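Local coordinates for protein putative mandelate racemase/muconate lactonizing enzyme (Bordetella bronchiseptica, PDB 3DDM) that is of unknown function but belongs to the mandelate racemase/muconate lactonizing enzyme group of the enolase superfamily, whose members carry a modified TIM-barrel domain, at residues 164-168 and 169-173; 216-219 and 220-223. The protein carries 1 engineered substitution. One frame throughout, in Å; residues are numbered along the deposited sequence.

Contact 1: 164-168 and 169-173; sequences ARKAA and EGYRA
Arg165 and Lys166 share the carboxylate of Glu169, one basic side chain to each oxygen. The shorter of the two salt bridges joins Lys166 NZ to Glu169 OE1 at 2.7 Å, meeting the oxygen on its syn side but 26° out of the carboxylate plane. The lysine chain folds at chi2 and chi3, carrying its ammonium group across to the acid, which leans back from the following turn; NZ also donates to the carbonyl of Ala339. Arg165 lies alongside Glu169, pointing the same way, and its NE stands a longer 3.5 Å from OE2.

Backbone hydrogen bonds close the helix end. Glu169 N reaches Arg165 O as in an ordinary turn, then Gly170 takes up positive phi and the chain leaves the helix in a Schellman motif. Here Tyr171 N bonds Lys166 O at 2.9 Å, while Gly170 N bonds Ala167 O at 3.0 Å and adds a weak bond to Lys166 O.

A side chain from beyond the turn joins in: Arg172 NH1 donates to Ala167 O at 2.9 Å and a nearly straight 171°, using a lone pair in the carbonyl plane, and also to Tyr171 O. Gly170 N approaches Ala167 O from above that plane.

Among the nonpolar contacts, the Tyr171 ring lies beside the Lys166 chain, CE2 being 3.9 Å from CE, and Tyr171 continues inward against Val149 and Val337 of neighbouring barrel strands.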
ATOM      1  N   ALA A 164     -25.864  -0.964  27.097  1.00 43.54           N
ATOM      2  CA  ALA A 164     -26.242  -1.287  28.461  1.00 44.51           C
ATOM      3  C   ALA A 164     -25.140  -2.167  29.060  1.00 45.15           C
ATOM      4  O   ALA A 164     -24.635  -1.913  30.160  1.00 45.30           O
ATOM      5  CB  ALA A 164     -27.578  -2.026  28.470  1.00 42.26           C
ATOM      6  N   ARG A 165     -24.759  -3.188  28.300  1.00 46.44           N
ATOM      7  CA  ARG A 165     -23.738  -4.138  28.709  1.00 45.79           C
ATOM      8  C   ARG A 165     -22.401  -3.466  29.022  1.00 45.49           C
ATOM      9  O   ARG A 165     -21.783  -3.763  30.043  1.00 45.29           O
ATOM     10  CB  ARG A 165     -23.552  -5.183  27.608  1.00 46.06           C
ATOM     11  CG  ARG A 165     -22.917  -6.474  28.072  1.00 49.37           C
ATOM     12  CD  ARG A 165     -22.678  -7.426  26.914  1.00 51.29           C
ATOM     13  NE  ARG A 165     -21.479  -7.074  26.157  1.00 56.08           N
ATOM     14  CZ  ARG A 165     -21.469  -6.779  24.858  1.00 58.44           C
ATOM     15  NH1 ARG A 165     -22.600  -6.789  24.162  1.00 57.97           N
ATOM     16  NH2 ARG A 165     -20.321  -6.482  24.252  1.00 59.02           N
ATOM     17  N   LYS A 166     -21.962  -2.557  28.151  1.00 44.41           N
ATOM     18  CA  LYS A 166     -20.690  -1.869  28.347  1.00 43.56           C
ATOM     19  C   LYS A 166     -20.764  -0.879  29.501  1.00 43.93           C
ATOM     20  O   LYS A 166     -19.759  -0.582  30.160  1.00 42.56           O
ATOM     21  CB  LYS A 166     -20.280  -1.137  27.069  1.00 42.53           C
ATOM     22  CG  LYS A 166     -20.312  -2.000  25.815  1.00 44.36           C
ATOM     23  CD  LYS A 166     -19.544  -3.299  25.972  1.00 46.07           C
ATOM     24  CE  LYS A 166     -18.055  -3.054  26.128  1.00 47.98           C
ATOM     25  NZ  LYS A 166     -17.336  -4.353  26.201  1.00 48.72           N
ATOM     26  N   ALA A 167     -21.961  -0.358  29.735  1.00 43.94           N
ATOM     27  CA  ALA A 167     -22.170   0.589  30.821  1.00 44.41           C
ATOM     28  C   ALA A 167     -21.976  -0.190  32.120  1.00 45.05           C
ATOM     29  O   ALA A 167     -21.324   0.283  33.060  1.00 45.09           O
ATOM     30  CB  ALA A 167     -23.568   1.158  30.744  1.00 42.08           C
ATOM     31  N   ALA A 168     -22.535  -1.399  32.145  1.00 44.64           N
ATOM     32  CA  ALA A 168     -22.432  -2.283  33.298  1.00 45.44           C
ATOM     33  C   ALA A 168     -20.974  -2.649  33.564  1.00 45.83           C
ATOM     34  O   ALA A 168     -20.563  -2.772  34.713  1.00 46.28           O
ATOM     35  CB  ALA A 168     -23.253  -3.548  33.063  1.00 43.65           C
ATOM     36  N   GLU A 169     -20.198  -2.825  32.499  1.00 46.68           N
ATOM     37  CA  GLU A 169     -18.792  -3.174  32.634  1.00 46.99           C
ATOM     38  C   GLU A 169     -17.984  -2.017  33.196  1.00 47.46           C
ATOM     39  O   GLU A 169     -16.896  -2.229  33.713  1.00 49.71           O
ATOM     40  CB  GLU A 169     -18.223  -3.615  31.288  1.00 47.36           C
ATOM     41  CG  GLU A 169     -18.720  -4.987  30.859  1.00 52.45           C
ATOM     42  CD  GLU A 169     -18.525  -5.270  29.376  1.00 54.13           C
ATOM     43  OE1 GLU A 169     -17.415  -5.034  28.852  1.00 55.37           O
ATOM     44  OE2 GLU A 169     -19.487  -5.747  28.736  1.00 56.76           O
ATOM     45  N   GLY A 170     -18.510  -0.798  33.096  1.00 47.02           N
ATOM     46  CA  GLY A 170     -17.794   0.349  33.634  1.00 46.25           C
ATOM     47  C   GLY A 170     -17.582   1.534  32.706  1.00 46.74           C
ATOM     48  O   GLY A 170     -17.008   2.545  33.105  1.00 46.31           O
ATOM     49  N   TYR A 171     -18.054   1.422  31.471  1.00 47.04           N
ATOM     50  CA  TYR A 171     -17.893   2.486  30.492  1.00 46.20           C
ATOM     51  C   TYR A 171     -18.869   3.644  30.662  1.00 47.36           C
ATOM     52  O   TYR A 171     -20.068   3.434  30.834  1.00 48.78           O
ATOM     53  CB  TYR A 171     -18.014   1.890  29.095  1.00 45.00           C
ATOM     54  CG  TYR A 171     -16.797   1.092  28.718  1.00 44.76           C
ATOM     55  CD1 TYR A 171     -15.612   1.733  28.369  1.00 43.39           C
ATOM     56  CD2 TYR A 171     -16.803  -0.299  28.780  1.00 45.70           C
ATOM     57  CE1 TYR A 171     -14.459   1.018  28.097  1.00 43.55           C
ATOM     58  CE2 TYR A 171     -15.651  -1.030  28.513  1.00 45.50           C
ATOM     59  CZ  TYR A 171     -14.481  -0.361  28.176  1.00 44.31           C
ATOM     60  OH  TYR A 171     -13.317  -1.061  27.962  1.00 43.03           O
ATOM     61  N   ARG A 172     -18.344   4.869  30.605  1.00 47.37           N
ATOM     62  CA  ARG A 172     -19.160   6.069  30.756  1.00 47.20           C
ATOM     63  C   ARG A 172     -19.157   6.961  29.498  1.00 47.37           C
ATOM     64  O   ARG A 172     -19.483   8.148  29.568  1.00 47.74           O
ATOM     65  CB  ARG A 172     -18.686   6.874  31.977  1.00 48.12           C
ATOM     66  CG  ARG A 172     -18.811   6.133  33.306  1.00 49.31           C
ATOM     67  CD  ARG A 172     -20.274   5.875  33.664  1.00 52.71           C
ATOM     68  NE  ARG A 172     -20.434   4.900  34.746  1.00 55.23           N
ATOM     69  CZ  ARG A 172     -20.609   3.590  34.568  1.00 56.23           C
ATOM     70  NH1 ARG A 172     -20.656   3.066  33.350  1.00 55.70           N
ATOM     71  NH2 ARG A 172     -20.743   2.794  35.619  1.00 58.18           N
ATOM     72  N   ALA A 173     -18.787   6.382  28.357  1.00 45.62           N
ATOM     73  CA  ALA A 173     -18.758   7.088  27.071  1.00 44.61           C
ATOM     74  C   ALA A 173     -18.859   6.021  25.980  1.00 44.09           C
ATOM     75  O   ALA A 173     -18.289   4.937  26.111  1.00 42.72           O
ATOM     76  CB  ALA A 173     -17.472   7.891  26.920  1.00 44.60           C
TER

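Contact 2: 216-219 and 220-223; sequences RQMA and QRLG
Gln217 holds CG opposite its backbone N (chi1 178°) and stays extended, whereas Arg221, one turn later, sets CG opposite its carbonyl carbon (chi1 -60°) and bends at chi3; the two chains thus run side by side and point the same way. Their flat ends are turned 35° apart, with the amide at the guanidinium edge. As modelled, Gln217 NE2 and Arg221 NH1 are both donors, so their proximity is not a hydrogen bond, and at this resolution the choice of amide nitrogen and oxygen is open to doubt. Lower down, aliphatic atoms meet: Gln217 CG lies 4.0 Å from Arg221 CD.

Met218, bent at chi2 and chi3, comes to the guanidinium from another direction, its SD 4.1 Å from Arg221 NH1.

Gln220 lays its CB 3.2 Å from Gln217 O, but its amide is engaged elsewhere, NE2 donating to Ala249 O; Arg216 NH1 turns away too, into a salt bridge with Glu245 OE2.

The backbone supplies the regular i to i+4 ladder. Arg221 N bonds Gln217 O at 3.2 Å, and Leu222 N bonds Met218 O at 2.8 Å. The last rung, from Gly223 N to Ala219 O, is weak.

Met218 and Leu222 pack on helix 182-196 while Arg216 touches helix 240-249, the two-sided packing of an outer helix in a beta-alpha-beta unit of a TIM-type barrel.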
ATOM      1  N   ARG A 216     -23.667  16.158   5.192  1.00 49.93           N
ATOM      2  CA  ARG A 216     -24.317  17.402   5.597  1.00 52.53           C
ATOM      3  C   ARG A 216     -25.696  17.050   6.137  1.00 52.98           C
ATOM      4  O   ARG A 216     -26.072  17.453   7.240  1.00 52.39           O
ATOM      5  CB  ARG A 216     -24.482  18.355   4.407  1.00 54.10           C
ATOM      6  CG  ARG A 216     -23.224  19.073   3.952  1.00 57.69           C
ATOM      7  CD  ARG A 216     -23.543  20.026   2.785  1.00 62.21           C
ATOM      8  NE  ARG A 216     -24.556  21.024   3.145  1.00 65.19           N
ATOM      9  CZ  ARG A 216     -24.294  22.252   3.588  1.00 65.25           C
ATOM     10  NH1 ARG A 216     -23.041  22.666   3.727  1.00 67.84           N
ATOM     11  NH2 ARG A 216     -25.288  23.065   3.913  1.00 64.23           N
ATOM     12  N   GLN A 217     -26.436  16.286   5.342  1.00 53.15           N
ATOM     13  CA  GLN A 217     -27.778  15.850   5.704  1.00 53.53           C
ATOM     14  C   GLN A 217     -27.794  15.094   7.031  1.00 52.96           C
ATOM     15  O   GLN A 217     -28.556  15.437   7.933  1.00 53.19           O
ATOM     16  CB  GLN A 217     -28.336  14.954   4.605  1.00 55.14           C
ATOM     17  CG  GLN A 217     -29.704  14.409   4.892  1.00 60.92           C
ATOM     18  CD  GLN A 217     -30.017  13.196   4.038  1.00 65.83           C
ATOM     19  OE1 GLN A 217     -30.079  13.282   2.807  1.00 66.26           O
ATOM     20  NE2 GLN A 217     -30.204  12.049   4.692  1.00 68.10           N
ATOM     21  N   MET A 218     -26.953  14.066   7.154  1.00 51.64           N
ATOM     22  CA  MET A 218     -26.905  13.278   8.383  1.00 48.57           C
ATOM     23  C   MET A 218     -26.377  14.058   9.585  1.00 48.55           C
ATOM     24  O   MET A 218     -26.928  13.956  10.679  1.00 47.68           O
ATOM     25  CB  MET A 218     -26.063  12.018   8.181  1.00 45.36           C
ATOM     26  CG  MET A 218     -26.729  10.938   7.355  1.00 42.25           C
ATOM     27  SD  MET A 218     -28.285  10.325   8.039  1.00 40.53           S
ATOM     28  CE  MET A 218     -27.701   9.515   9.541  1.00 39.81           C
ATOM     29  N   ALA A 219     -25.317  14.837   9.392  1.00 48.20           N
ATOM     30  CA  ALA A 219     -24.761  15.608  10.499  1.00 48.98           C
ATOM     31  C   ALA A 219     -25.844  16.492  11.107  1.00 50.73           C
ATOM     32  O   ALA A 219     -25.803  16.822  12.288  1.00 51.25           O
ATOM     33  CB  ALA A 219     -23.605  16.454  10.018  1.00 48.30           C
ATOM     34  N   GLN A 220     -26.820  16.864  10.283  1.00 53.23           N
ATOM     35  CA  GLN A 220     -27.935  17.706  10.709  1.00 54.33           C
ATOM     36  C   GLN A 220     -28.938  16.890  11.530  1.00 53.85           C
ATOM     37  O   GLN A 220     -29.328  17.288  12.630  1.00 53.34           O
ATOM     38  CB  GLN A 220     -28.647  18.284   9.482  1.00 57.71           C
ATOM     39  CG  GLN A 220     -28.827  19.795   9.490  1.00 62.34           C
ATOM     40  CD  GLN A 220     -27.550  20.545   9.147  1.00 65.51           C
ATOM     41  OE1 GLN A 220     -27.002  20.400   8.047  1.00 66.52           O
ATOM     42  NE2 GLN A 220     -27.075  21.359  10.084  1.00 66.81           N
ATOM     43  N   ARG A 221     -29.350  15.753  10.974  1.00 52.30           N
ATOM     44  CA  ARG A 221     -30.299  14.850  11.613  1.00 51.43           C
ATOM     45  C   ARG A 221     -29.758  14.237  12.910  1.00 51.92           C
ATOM     46  O   ARG A 221     -30.532  13.787  13.753  1.00 52.11           O
ATOM     47  CB  ARG A 221     -30.685  13.737  10.635  1.00 51.97           C
ATOM     48  CG  ARG A 221     -31.334  14.262   9.360  1.00 53.65           C
ATOM     49  CD  ARG A 221     -31.448  13.198   8.274  1.00 55.01           C
ATOM     50  NE  ARG A 221     -32.372  12.122   8.621  1.00 55.96           N
ATOM     51  CZ  ARG A 221     -32.653  11.104   7.814  1.00 57.32           C
ATOM     52  NH1 ARG A 221     -32.077  11.033   6.620  1.00 57.36           N
ATOM     53  NH2 ARG A 221     -33.507  10.158   8.194  1.00 56.73           N
ATOM     54  N   LEU A 222     -28.438  14.211  13.068  1.00 51.31           N
ATOM     55  CA  LEU A 222     -27.835  13.660  14.277  1.00 51.54           C
ATOM     56  C   LEU A 222     -27.765  14.716  15.373  1.00 52.62           C
ATOM     57  O   LEU A 222     -27.728  14.385  16.556  1.00 54.32           O
ATOM     58  CB  LEU A 222     -26.420  13.136  14.000  1.00 50.11           C
ATOM     59  CG  LEU A 222     -26.262  11.858  13.172  1.00 49.74           C
ATOM     60  CD1 LEU A 222     -24.788  11.598  12.945  1.00 49.24           C
ATOM     61  CD2 LEU A 222     -26.906  10.682  13.884  1.00 47.94           C
ATOM     62  N   GLY A 223     -27.746  15.984  14.970  1.00 53.20           N
ATOM     63  CA  GLY A 223     -27.666  17.088  15.915  1.00 52.98           C
ATOM     64  C   GLY A 223     -28.325  16.859  17.264  1.00 53.23           C
ATOM     65  O   GLY A 223     -27.682  17.030  18.295  1.00 52.33           O
TER

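Read from the N terminus, strand 146-154 leads into helix 159-169, whose end contact 1 turns over toward strand 174-177. Helix 182-196 and strand 202-205 follow before contact 2 forms the last turns of helix 212-222, ahead of strand 229-231. Each contact is local and bridges no long loop; the two stand in series, neither nesting nor crossing. The centres of contacts 1 and 2 are about 26 Å apart. The nearest atoms of contacts 1 and 2 are about 15 Å apart, without touching. Within one barrel domain, contact 1 ties a helix end to strands 146-154 and 334-338, while contact 2 sets its helix between helices 182-196 and 240-249.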